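Local coordinates for protein involved in catabolism of external DNA (Legionella pneumophila subsp. pneumophila, PDB 2OO3), which probably transfers a methyl group from S-adenosyl-L-methionine to N6 of an adenine in 23S ribosomal RNA, at residues A[80-92]-A[98-110]. Sequence-based numbering, arbitrary orientation.
Sequences FLEYISVIKQINL and YYPGSPYFAINQL
Asn-91, just past the end of helix 81-90, grips the backbone of Tyr-98 with both ends of its amide. Its OD1 accepts from Tyr-98 N at 2.9 Å and also from Ser-97 N, while ND2 donates to Tyr-98 O in the carbonyl plane and to Ile-87 O of its own helix. Four bonds thus fix the amide's rotation.

Further along, the CD1 methyl of Ile-90 sits 3.7 Å above the centroid of the Tyr-104 ring, 5° off the normal, a clean CH-pi contact. CG1 is anti to the backbone N (chi1 -164°), which sends the chain across that face. Val-86 CG1 meets the same ring at its edge, 3.5 Å from Tyr-104 CD2, and also touches Phe-105 CD1 and Pro-100 CG. Tyr-104 OH lies doubtfully close to exposed Gln-89 OE1. Gln-89 NE2 reaches a lone pair of Asn-108 OD1 through a bent N-H, tilted from its amide plane; Asn-108 ND2 turns back to Tyr-104 O in a nearly straight bond.

On the buried side, Tyr-83 OH and Tyr-99 OH hydrogen-bond at 2.7 Å, each hydroxyl at the edge of the other's ring. Tyr-99 OH also bonds ND1 of His-20, a residue predicted to bind S-adenosyl-L-methionine. Helix 81-90 thereby packs against strand 98-100 and helix 102-109, whose start carries Ser-102, beside the predicted cofactor pocket of a Rossmann-like methyltransferase.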
# COMPACT_ATOMS: atom_id res chain seq x y z
N PHE A 80 13.76 -0.40 -6.49
CA PHE A 80 13.68 0.21 -5.16
C PHE A 80 13.96 1.71 -5.11
O PHE A 80 13.77 2.36 -4.07
CB PHE A 80 14.64 -0.49 -4.20
CG PHE A 80 14.17 -1.88 -3.75
CD1 PHE A 80 13.66 -2.09 -2.45
CD2 PHE A 80 14.28 -2.99 -4.61
CE1 PHE A 80 13.28 -3.37 -2.03
CE2 PHE A 80 13.87 -4.29 -4.21
CZ PHE A 80 13.37 -4.49 -2.92
N LEU A 81 14.39 2.27 -6.25
CA LEU A 81 14.82 3.67 -6.27
C LEU A 81 13.80 4.65 -5.75
O LEU A 81 14.15 5.49 -4.95
CB LEU A 81 15.29 4.11 -7.68
CG LEU A 81 16.61 3.48 -8.14
CD1 LEU A 81 16.80 3.78 -9.66
CD2 LEU A 81 17.74 4.03 -7.32
N GLU A 82 12.57 4.57 -6.22
CA GLU A 82 11.58 5.62 -5.86
C GLU A 82 11.27 5.53 -4.38
O GLU A 82 11.20 6.53 -3.67
CB GLU A 82 10.29 5.46 -6.68
CG GLU A 82 10.44 5.83 -8.18
CD GLU A 82 10.88 4.63 -9.09
OE1 GLU A 82 11.48 3.63 -8.63
OE2 GLU A 82 10.61 4.72 -10.31
N TYR A 83 11.15 4.29 -3.90
CA TYR A 83 10.89 4.04 -2.48
C TYR A 83 11.99 4.62 -1.60
O TYR A 83 11.71 5.37 -0.67
CB TYR A 83 10.78 2.52 -2.25
CG TYR A 83 10.53 2.08 -0.81
CD1 TYR A 83 9.32 2.41 -0.15
CD2 TYR A 83 11.45 1.29 -0.13
CE1 TYR A 83 9.07 2.00 1.16
CE2 TYR A 83 11.21 0.88 1.19
CZ TYR A 83 10.01 1.21 1.82
OH TYR A 83 9.77 0.79 3.12
N ILE A 84 13.22 4.22 -1.86
CA ILE A 84 14.36 4.74 -1.14
C ILE A 84 14.49 6.26 -1.19
O ILE A 84 14.84 6.88 -0.20
CB ILE A 84 15.70 4.03 -1.60
CG1 ILE A 84 15.66 2.52 -1.24
CG2 ILE A 84 16.96 4.67 -0.96
CD1 ILE A 84 15.56 2.20 0.27
N SER A 85 14.26 6.86 -2.36
CA SER A 85 14.46 8.31 -2.49
C SER A 85 13.53 9.06 -1.56
O SER A 85 13.92 10.07 -1.00
CB SER A 85 14.27 8.81 -3.93
OG SER A 85 12.90 8.79 -4.25
N VAL A 86 12.30 8.56 -1.38
CA VAL A 86 11.36 9.24 -0.45
C VAL A 86 11.82 9.12 1.02
O VAL A 86 11.71 10.09 1.81
CB VAL A 86 9.91 8.71 -0.63
CG1 VAL A 86 8.96 9.32 0.39
CG2 VAL A 86 9.42 9.01 -2.03
N ILE A 87 12.32 7.95 1.39
CA ILE A 87 12.83 7.73 2.75
C ILE A 87 14.07 8.61 2.99
O ILE A 87 14.26 9.17 4.08
CB ILE A 87 13.14 6.25 2.98
CG1 ILE A 87 11.82 5.45 2.93
CG2 ILE A 87 13.80 5.98 4.35
CD1 ILE A 87 12.05 4.12 2.53
N LYS A 88 14.90 8.73 1.96
CA LYS A 88 16.06 9.64 2.01
C LYS A 88 15.58 11.08 2.24
O LYS A 88 16.14 11.78 3.09
CB LYS A 88 16.84 9.55 0.69
CG LYS A 88 18.22 10.23 0.74
CD LYS A 88 19.08 9.85 -0.52
CE LYS A 88 19.52 8.38 -0.53
NZ LYS A 88 20.26 8.03 -1.83
N GLN A 89 14.55 11.49 1.51
CA GLN A 89 14.07 12.88 1.53
C GLN A 89 13.55 13.27 2.87
O GLN A 89 13.85 14.37 3.35
CB GLN A 89 12.91 13.05 0.55
CG GLN A 89 12.44 14.50 0.43
CD GLN A 89 11.05 14.58 -0.06
OE1 GLN A 89 10.12 14.44 0.70
NE2 GLN A 89 10.88 14.77 -1.36
N ILE A 90 12.73 12.41 3.47
CA ILE A 90 12.08 12.76 4.75
C ILE A 90 13.10 12.86 5.92
O ILE A 90 12.88 13.59 6.90
CB ILE A 90 10.87 11.79 5.06
CG1 ILE A 90 9.93 12.36 6.15
CG2 ILE A 90 11.35 10.43 5.46
CD1 ILE A 90 8.57 11.59 6.22
N ASN A 91 14.20 12.11 5.82
CA ASN A 91 15.17 12.02 6.89
C ASN A 91 16.30 13.02 6.72
O ASN A 91 16.79 13.18 5.60
CB ASN A 91 15.75 10.61 6.93
CG ASN A 91 14.85 9.67 7.65
OD1 ASN A 91 14.72 9.80 8.86
ND2 ASN A 91 14.19 8.76 6.93
N LEU A 92 16.75 13.65 7.82
CA LEU A 92 17.75 14.73 7.69
C LEU A 92 19.11 14.21 7.26
O LEU A 92 19.84 14.88 6.48
CB LEU A 92 17.89 15.53 9.00
CG LEU A 92 16.73 16.44 9.38
CD1 LEU A 92 17.13 17.34 10.58
CD2 LEU A 92 16.20 17.26 8.19
N TYR A 98 12.61 9.14 10.74
CA TYR A 98 11.23 9.19 10.27
C TYR A 98 10.97 8.14 9.21
O TYR A 98 11.83 7.87 8.35
CB TYR A 98 10.89 10.59 9.71
CG TYR A 98 10.26 11.48 10.77
CD1 TYR A 98 8.89 11.71 10.79
CD2 TYR A 98 11.05 12.02 11.80
CE1 TYR A 98 8.31 12.53 11.82
CE2 TYR A 98 10.48 12.82 12.82
CZ TYR A 98 9.13 13.06 12.82
OH TYR A 98 8.57 13.83 13.83
N TYR A 99 9.79 7.55 9.27
CA TYR A 99 9.31 6.73 8.16
C TYR A 99 8.05 7.39 7.53
O TYR A 99 7.13 7.77 8.27
CB TYR A 99 9.00 5.29 8.65
CG TYR A 99 8.63 4.35 7.51
CD1 TYR A 99 9.61 3.84 6.67
CD2 TYR A 99 7.30 4.02 7.26
CE1 TYR A 99 9.28 2.99 5.63
CE2 TYR A 99 6.95 3.20 6.19
CZ TYR A 99 7.96 2.67 5.40
OH TYR A 99 7.66 1.90 4.33
N PRO A 100 8.00 7.51 6.18
CA PRO A 100 6.82 8.13 5.56
C PRO A 100 5.62 7.20 5.51
O PRO A 100 5.77 5.97 5.40
CB PRO A 100 7.29 8.48 4.14
CG PRO A 100 8.64 7.90 3.96
CD PRO A 100 8.99 7.09 5.19
N GLY A 101 4.42 7.76 5.62
CA GLY A 101 3.22 6.96 5.40
C GLY A 101 2.91 7.02 3.92
O GLY A 101 3.53 7.80 3.20
N SER A 102 1.95 6.21 3.47
CA SER A 102 1.56 6.18 2.07
C SER A 102 1.23 7.56 1.47
O SER A 102 1.64 7.85 0.33
CB SER A 102 0.44 5.13 1.84
OG SER A 102 -0.75 5.54 2.48
N PRO A 103 0.55 8.45 2.23
CA PRO A 103 0.32 9.78 1.61
C PRO A 103 1.61 10.54 1.26
O PRO A 103 1.64 11.22 0.25
CB PRO A 103 -0.42 10.55 2.73
CG PRO A 103 -1.07 9.51 3.54
CD PRO A 103 -0.03 8.40 3.59
N TYR A 104 2.66 10.40 2.08
CA TYR A 104 3.96 11.04 1.81
C TYR A 104 4.62 10.46 0.56
O TYR A 104 5.18 11.21 -0.25
CB TYR A 104 4.87 10.93 3.05
CG TYR A 104 6.03 11.90 3.03
CD1 TYR A 104 5.94 13.14 3.69
CD2 TYR A 104 7.22 11.58 2.39
CE1 TYR A 104 7.00 14.07 3.65
CE2 TYR A 104 8.31 12.49 2.38
CZ TYR A 104 8.17 13.73 3.01
OH TYR A 104 9.22 14.62 3.00
N PHE A 105 4.53 9.15 0.35
CA PHE A 105 4.95 8.60 -0.96
C PHE A 105 4.14 9.18 -2.13
O PHE A 105 4.72 9.58 -3.18
CB PHE A 105 4.86 7.05 -0.94
CG PHE A 105 5.88 6.40 -0.01
CD1 PHE A 105 7.22 6.27 -0.41
CD2 PHE A 105 5.50 5.91 1.22
CE1 PHE A 105 8.17 5.66 0.45
CE2 PHE A 105 6.44 5.28 2.08
CZ PHE A 105 7.77 5.18 1.69
N ALA A 106 2.82 9.22 -2.00
CA ALA A 106 1.97 9.65 -3.12
C ALA A 106 2.22 11.12 -3.52
O ALA A 106 2.30 11.48 -4.71
CB ALA A 106 0.48 9.40 -2.80
N ILE A 107 2.37 11.98 -2.52
CA ILE A 107 2.63 13.38 -2.77
C ILE A 107 3.97 13.54 -3.48
O ILE A 107 4.13 14.42 -4.31
CB ILE A 107 2.56 14.18 -1.44
CG1 ILE A 107 1.11 14.29 -0.97
CG2 ILE A 107 3.07 15.57 -1.65
CD1 ILE A 107 0.92 14.78 0.54
N ASN A 108 4.92 12.66 -3.20
CA ASN A 108 6.20 12.74 -3.90
C ASN A 108 6.15 12.33 -5.35
O ASN A 108 6.77 12.98 -6.19
CB ASN A 108 7.30 11.97 -3.15
CG ASN A 108 8.05 12.86 -2.20
OD1 ASN A 108 8.98 13.59 -2.59
ND2 ASN A 108 7.60 12.89 -0.95
N GLN A 109 5.43 11.26 -5.68
CA GLN A 109 5.40 10.77 -7.04
C GLN A 109 4.32 11.33 -7.98
O GLN A 109 4.45 11.27 -9.22
CB GLN A 109 5.28 9.27 -7.00
CG GLN A 109 6.64 8.57 -6.90
CD GLN A 109 6.45 7.10 -6.82
OE1 GLN A 109 5.97 6.61 -5.81
NE2 GLN A 109 6.73 6.39 -7.89
N LEU A 110 3.23 11.83 -7.41
CA LEU A 110 2.14 12.37 -8.21
C LEU A 110 2.47 13.75 -8.75
O LEU A 110 3.51 14.32 -8.39
CB LEU A 110 0.82 12.35 -7.42
CG LEU A 110 0.25 10.92 -7.26
CD1 LEU A 110 -0.99 10.94 -6.38
CD2 LEU A 110 -0.10 10.33 -8.59